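Local coordinates for protein glucose-6-phosphate 1-dehydrogenase (Kluyveromyces lactis, PDB 7E6I) that oxidises glucose 6-phosphate to 6-phosphogluconolactone with NADP(+), the first step of the oxidative pentose phosphate pathway, at residues N204-K209 with I350-V355; T361-N366 with N391-T396. All coordinates share one frame; numbering follows the deposited sequence.

Interactions 1 and 2 lie in the C-terminal domain and reach the same mixed sheet, interaction 1 at its middle strands and interaction 2 at its edge strand 393-401. Their centres are about 16 Å apart. Strand 345-352 supplies part of interaction 1. The chain loops back through 361-366, the first half of interaction 2. The contacts touch: F352 N lies 2.9 Å from N366 O, and N365 ND2 lies 2.9 Å from F352 O, both probable hydrogen bonds. Neither contact includes a residue of the glucose 6-phosphate pocket. Both lie near the second NADP(+) site inferred by similarity. Side chain to side chain, P364 is about 4 Å from K381 and F352 about 7 Å from L380.

Interaction 1 of 2, residues N204-K209 with I350-V355; sequences NAAWNK and IQFRRV
R353 meets K209 side-on, with NE and NH2 both donating to the backbone oxygen. R353 NE to K209 O is 2.9 Å, and R353 NH2 to K209 O is 3.0 Å. The oxygen lies near the guanidinium plane, at its edge. NH2 approaches in the carbonyl plane, while NE is tilted 23° from it. Neither bond is straight, as expected when two nitrogens of one group share one acceptor. With an alanine here instead of R353, K209 O would probably lose both donors, and this end of the loop its tie to the chain after strand 345-352.

Beside this polar grip is an apolar patch. I350 CD1 comes to 3.3 Å from W207 CH2, nearer than carbons normally pack, so the exact fit is doubtful. The two side chains cross at about a right angle. A206 CB touches F352 CE1 at 3.9 Å, and A206 O sits at the edge of the same ring. I350 CG2 lies over one ring face, toward its rim.

R353 is extended from CG to NE (chi2 -175°, chi3 -159°), which carries its nitrogens out to the loop. A type I turn from N204 to W207 shapes the other side. N208 ND2 bonds back to A205 O at 3.0 Å, from above the carbonyl plane. W207 NE1 is bonded to L253 O, and K209 NZ reaches E326 O.

The contact thus joins the loop between helix 201-204 and strand 212-220 to the end of strand 345-352. These strands are antiparallel neighbours, and I212 packs against both I350 and F352.

Interaction 2 of 2, residues T361-N366 with N391-T396; sequences TDIPNN and NENQTT
I363 and P364 pack on N393 and T395 at the edge of the C-terminal domain's sheet. Strand 393-401 is the outermost strand there, with antiparallel strand 377-385 next to it. Residues 361-366 are the latter part of the loop joining antiparallel strands 345-352 and 367-373, and they lie against one side of the edge strand. It is a surface contact of modest size, burying 159 Å² in all.

The packing is van der Waals in kind. I363 lays the outer part of its side chain obliquely over N393. Its CG1 is 3.2 Å from N393 CG, and its CD1 is 3.4 Å from N393 CB. The I363 chi1 of -110° is away from any staggered position, and the first distance is short for two carbons, so the close fit is doubtful. N393 has CG anti to its own backbone nitrogen (chi1 -180°), which brings the amide out to I363 CG1. The P364 and N393 side chains approach each other from opposite directions, P364 CD lying 3.9 Å from N393 ND2.

The polar bonds run to residues around the contact. N393 ND2 donates to N383 OD1 on strand 377-385, while N393 OD1 takes a weak bond from A384 N. ND2 is thus held by N383, and OD1 more weakly. P364 O is also held, by R354 NH1 and N383 ND2.

The P364 side chain lies about 4 Å from that of K381, part of the second NADP(+) site inferred by similarity. Farther along the strand, the proline ring meets a methyl: P364 CG lies 3.3 Å from T395 CG2, again a short distance.

Interaction 1 of 2, residues N204-K209 with I350-V355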
loop_
_atom_site.group_PDB
_atom_site.type_symbol
_atom_site.label_atom_id
_atom_site.label_comp_id
_atom_site.label_asym_id
_atom_site.label_seq_id
_atom_site.Cartn_x
_atom_site.Cartn_y
_atom_site.Cartn_z
ATOM N N ASN A 204 13.362 18.491 -8.418
ATOM C CA ASN A 204 12.170 18.952 -9.119
ATOM C C ASN A 204 12.507 19.552 -10.485
ATOM O O ASN A 204 11.730 19.416 -11.436
ATOM C CB ASN A 204 11.413 19.965 -8.252
ATOM C CG ASN A 204 10.035 20.258 -8.789
ATOM O OD1 ASN A 204 9.691 21.405 -9.053
ATOM N ND2 ASN A 204 9.250 19.212 -9.006
ATOM N N ALA A 205 13.647 20.237 -10.599
ATOM C CA ALA A 205 14.010 20.850 -11.869
ATOM C C ALA A 205 14.307 19.815 -12.938
ATOM O O ALA A 205 14.260 20.143 -14.126
ATOM C CB ALA A 205 15.233 21.752 -11.699
ATOM N N ALA A 206 14.613 18.581 -12.541
ATOM C CA ALA A 206 15.005 17.514 -13.451
ATOM C C ALA A 206 13.894 16.502 -13.662
ATOM O O ALA A 206 14.085 15.526 -14.394
ATOM C CB ALA A 206 16.251 16.795 -12.913
ATOM N N TRP A 207 12.748 16.708 -13.022
ATOM C CA TRP A 207 11.711 15.687 -12.896
ATOM C C TRP A 207 10.711 15.846 -14.038
ATOM O O TRP A 207 9.551 16.229 -13.853
ATOM C CB TRP A 207 11.028 15.814 -11.548
ATOM C CG TRP A 207 10.471 14.562 -11.033
ATOM C CD1 TRP A 207 9.229 14.039 -11.284
ATOM C CD2 TRP A 207 11.109 13.665 -10.128
ATOM N NE1 TRP A 207 9.069 12.870 -10.592
ATOM C CE2 TRP A 207 10.210 12.617 -9.875
ATOM C CE3 TRP A 207 12.362 13.641 -9.516
ATOM C CZ2 TRP A 207 10.523 11.549 -9.032
ATOM C CZ3 TRP A 207 12.669 12.577 -8.672
ATOM C CH2 TRP A 207 11.754 11.546 -8.447
ATOM N N ASN A 208 11.187 15.547 -15.242
ATOM C CA ASN A 208 10.412 15.854 -16.434
ATOM C C ASN A 208 11.027 15.081 -17.591
ATOM O O ASN A 208 12.144 14.561 -17.491
ATOM C CB ASN A 208 10.394 17.372 -16.705
ATOM C CG ASN A 208 11.782 17.993 -16.592
ATOM O OD1 ASN A 208 12.722 17.548 -17.269
ATOM N ND2 ASN A 208 11.935 18.991 -15.714
ATOM N N LYS A 209 10.284 15.023 -18.698
ATOM C CA LYS A 209 10.763 14.321 -19.879
ATOM C C LYS A 209 12.056 14.908 -20.430
ATOM O O LYS A 209 12.766 14.221 -21.173
ATOM C CB LYS A 209 9.682 14.323 -20.957
ATOM C CG LYS A 209 9.478 15.655 -21.636
ATOM C CD LYS A 209 8.145 15.706 -22.375
ATOM C CE LYS A 209 8.053 16.978 -23.215
ATOM N NZ LYS A 209 7.877 18.174 -22.362
ATOM N N ILE A 350 15.215 5.768 -11.017
ATOM C CA ILE A 350 15.001 6.804 -12.009
ATOM C C ILE A 350 16.341 7.090 -12.665
ATOM O O ILE A 350 17.315 7.388 -11.972
ATOM C CB ILE A 350 14.400 8.067 -11.373
ATOM C CG1 ILE A 350 12.947 7.760 -11.011
ATOM C CG2 ILE A 350 14.495 9.225 -12.339
ATOM C CD1 ILE A 350 12.317 8.714 -10.097
ATOM N N GLN A 351 16.408 6.939 -13.984
ATOM C CA GLN A 351 17.622 7.216 -14.736
ATOM C C GLN A 351 17.466 8.533 -15.480
ATOM O O GLN A 351 16.457 8.752 -16.161
ATOM C CB GLN A 351 17.945 6.108 -15.735
ATOM C CG GLN A 351 19.392 6.161 -16.134
ATOM C CD GLN A 351 19.839 4.996 -16.992
ATOM O OE1 GLN A 351 19.193 4.666 -17.968
ATOM N NE2 GLN A 351 20.961 4.383 -16.632
ATOM N N PHE A 352 18.467 9.395 -15.364
ATOM C CA PHE A 352 18.408 10.704 -15.998
ATOM C C PHE A 352 19.136 10.705 -17.338
ATOM O O PHE A 352 19.943 9.823 -17.640
ATOM C CB PHE A 352 18.972 11.762 -15.050
ATOM C CG PHE A 352 18.146 11.923 -13.805
ATOM C CD1 PHE A 352 17.054 12.785 -13.787
ATOM C CD2 PHE A 352 18.424 11.180 -12.666
ATOM C CE1 PHE A 352 16.273 12.926 -12.648
ATOM C CE2 PHE A 352 17.644 11.320 -11.525
ATOM C CZ PHE A 352 16.575 12.192 -11.516
ATOM N N ARG A 353 18.811 11.697 -18.159
ATOM C CA ARG A 353 19.365 11.772 -19.506
ATOM C C ARG A 353 20.796 12.281 -19.485
ATOM O O ARG A 353 21.210 13.000 -18.576
ATOM C CB ARG A 353 18.538 12.699 -20.383
ATOM C CG ARG A 353 17.254 12.118 -20.833
ATOM C CD ARG A 353 16.566 13.057 -21.800
ATOM N NE ARG A 353 15.144 12.745 -21.862
ATOM C CZ ARG A 353 14.617 11.752 -22.576
ATOM N NH1 ARG A 353 15.400 10.967 -23.324
ATOM N NH2 ARG A 353 13.298 11.552 -22.543
ATOM N N ARG A 354 21.546 11.903 -20.508
ATOM C CA ARG A 354 22.842 12.490 -20.801
ATOM C C ARG A 354 22.720 13.415 -22.010
ATOM O O ARG A 354 21.876 13.206 -22.887
ATOM C CB ARG A 354 23.888 11.399 -21.076
ATOM C CG ARG A 354 24.617 10.915 -19.815
ATOM C CD ARG A 354 25.903 11.748 -19.473
ATOM N NE ARG A 354 25.633 13.089 -18.925
ATOM C CZ ARG A 354 25.509 13.370 -17.624
ATOM N NH1 ARG A 354 25.633 12.430 -16.694
ATOM N NH2 ARG A 354 25.243 14.609 -17.244
ATOM N N VAL A 355 23.561 14.452 -22.049
ATOM C CA VAL A 355 23.762 15.197 -23.290
ATOM C C VAL A 355 24.494 14.300 -24.283
ATOM O O VAL A 355 25.269 13.412 -23.896
ATOM C CB VAL A 355 24.549 16.487 -23.007
ATOM C CG1 VAL A 355 23.845 17.700 -23.607
ATOM C CG2 VAL A 355 24.727 16.623 -21.507
#

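Interaction 2 of 2, residues T361-N366 with N391-T396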
loop_
_atom_site.group_PDB
_atom_site.type_symbol
_atom_site.label_atom_id
_atom_site.label_comp_id
_atom_site.label_asym_id
_atom_site.label_seq_id
_atom_site.Cartn_x
_atom_site.Cartn_y
_atom_site.Cartn_z
ATOM N N THR A 361 30.163 14.610 -21.321
ATOM C CA THR A 361 29.179 13.626 -21.733
ATOM C C THR A 361 29.754 12.223 -21.873
ATOM O O THR A 361 28.985 11.266 -21.987
ATOM C CB THR A 361 28.520 14.040 -23.060
ATOM O OG1 THR A 361 29.502 14.084 -24.096
ATOM C CG2 THR A 361 27.869 15.416 -22.935
ATOM N N ASP A 362 31.075 12.075 -21.849
ATOM C CA ASP A 362 31.751 10.788 -21.840
ATOM C C ASP A 362 31.647 10.164 -20.458
ATOM O O ASP A 362 32.644 9.674 -19.916
ATOM C CB ASP A 362 33.220 10.985 -22.224
ATOM C CG ASP A 362 33.936 11.963 -21.296
ATOM O OD1 ASP A 362 33.273 12.924 -20.843
ATOM O OD2 ASP A 362 35.147 11.780 -21.023
ATOM N N ILE A 363 30.443 10.158 -19.894
ATOM C CA ILE A 363 30.233 10.058 -18.453
ATOM C C ILE A 363 28.906 9.346 -18.241
ATOM O O ILE A 363 27.970 9.559 -19.015
ATOM C CB ILE A 363 30.271 11.467 -17.829
ATOM C CG1 ILE A 363 31.521 11.649 -16.994
ATOM C CG2 ILE A 363 29.004 11.857 -17.081
ATOM C CD1 ILE A 363 32.681 12.167 -17.825
ATOM N N PRO A 364 28.768 8.494 -17.237
ATOM C CA PRO A 364 27.513 7.742 -17.090
ATOM C C PRO A 364 26.341 8.613 -16.642
ATOM O O PRO A 364 26.507 9.667 -16.024
ATOM C CB PRO A 364 27.843 6.671 -16.043
ATOM C CG PRO A 364 29.140 7.047 -15.453
ATOM C CD PRO A 364 29.777 8.165 -16.219
ATOM N N ASN A 365 25.144 8.155 -16.999
ATOM C CA ASN A 365 23.908 8.807 -16.589
ATOM C C ASN A 365 23.810 8.891 -15.075
ATOM O O ASN A 365 24.117 7.931 -14.363
ATOM C CB ASN A 365 22.694 8.040 -17.121
ATOM C CG ASN A 365 22.764 7.789 -18.618
ATOM O OD1 ASN A 365 23.645 7.076 -19.105
ATOM N ND2 ASN A 365 21.831 8.365 -19.355
ATOM N N ASN A 366 23.374 10.051 -14.586
ATOM C CA ASN A 366 22.902 10.132 -13.217
ATOM C C ASN A 366 21.697 9.235 -13.016
ATOM O O ASN A 366 20.921 8.968 -13.936
ATOM C CB ASN A 366 22.521 11.555 -12.847
ATOM C CG ASN A 366 23.672 12.477 -12.966
ATOM O OD1 ASN A 366 23.718 13.321 -13.857
ATOM N ND2 ASN A 366 24.649 12.301 -12.091
ATOM N N ASN A 391 42.763 14.304 -14.334
ATOM C CA ASN A 391 41.606 15.004 -14.872
ATOM C C ASN A 391 40.646 14.039 -15.554
ATOM O O ASN A 391 40.370 14.161 -16.751
ATOM C CB ASN A 391 42.040 16.089 -15.840
ATOM C CG ASN A 391 41.017 17.169 -15.960
ATOM O OD1 ASN A 391 40.858 17.985 -15.051
ATOM N ND2 ASN A 391 40.285 17.176 -17.068
ATOM N N GLU A 392 40.153 13.063 -14.811
ATOM C CA GLU A 392 39.186 12.112 -15.326
ATOM C C GLU A 392 37.958 12.128 -14.432
ATOM O O GLU A 392 37.981 12.643 -13.307
ATOM C CB GLU A 392 39.767 10.691 -15.397
ATOM C CG GLU A 392 41.072 10.572 -16.202
ATOM C CD GLU A 392 40.848 10.665 -17.705
ATOM O OE1 GLU A 392 39.669 10.731 -18.131
ATOM O OE2 GLU A 392 41.850 10.684 -18.459
ATOM N N ASN A 393 36.872 11.576 -14.949
ATOM C CA ASN A 393 35.665 11.445 -14.162
ATOM C C ASN A 393 35.738 10.181 -13.327
ATOM O O ASN A 393 36.228 9.148 -13.783
ATOM C CB ASN A 393 34.429 11.391 -15.048
ATOM C CG ASN A 393 33.140 11.258 -14.243
ATOM O OD1 ASN A 393 32.708 12.209 -13.613
ATOM N ND2 ASN A 393 32.519 10.092 -14.277
ATOM N N GLN A 394 35.246 10.258 -12.110
ATOM C CA GLN A 394 34.877 9.053 -11.412
ATOM C C GLN A 394 33.463 9.206 -10.899
ATOM O O GLN A 394 33.031 10.304 -10.531
ATOM C CB GLN A 394 35.839 8.749 -10.291
ATOM C CG GLN A 394 36.100 9.935 -9.364
ATOM C CD GLN A 394 37.022 9.537 -8.222
ATOM O OE1 GLN A 394 37.946 8.785 -8.406
ATOM N NE2 GLN A 394 36.720 9.985 -7.040
ATOM N N THR A 395 32.737 8.104 -10.934
ATOM C CA THR A 395 31.356 8.103 -10.532
ATOM C C THR A 395 31.282 7.764 -9.057
ATOM O O THR A 395 31.985 6.882 -8.566
ATOM C CB THR A 395 30.557 7.122 -11.376
ATOM O OG1 THR A 395 30.703 5.815 -10.836
ATOM C CG2 THR A 395 31.119 7.113 -12.755
ATOM N N THR A 396 30.447 8.508 -8.357
ATOM C CA THR A 396 30.347 8.474 -6.914
ATOM C C THR A 396 28.919 8.098 -6.557
ATOM O O THR A 396 27.974 8.643 -7.136
ATOM C CB THR A 396 30.695 9.846 -6.349
ATOM O OG1 THR A 396 32.067 10.138 -6.647
ATOM C CG2 THR A 396 30.447 9.888 -4.847
#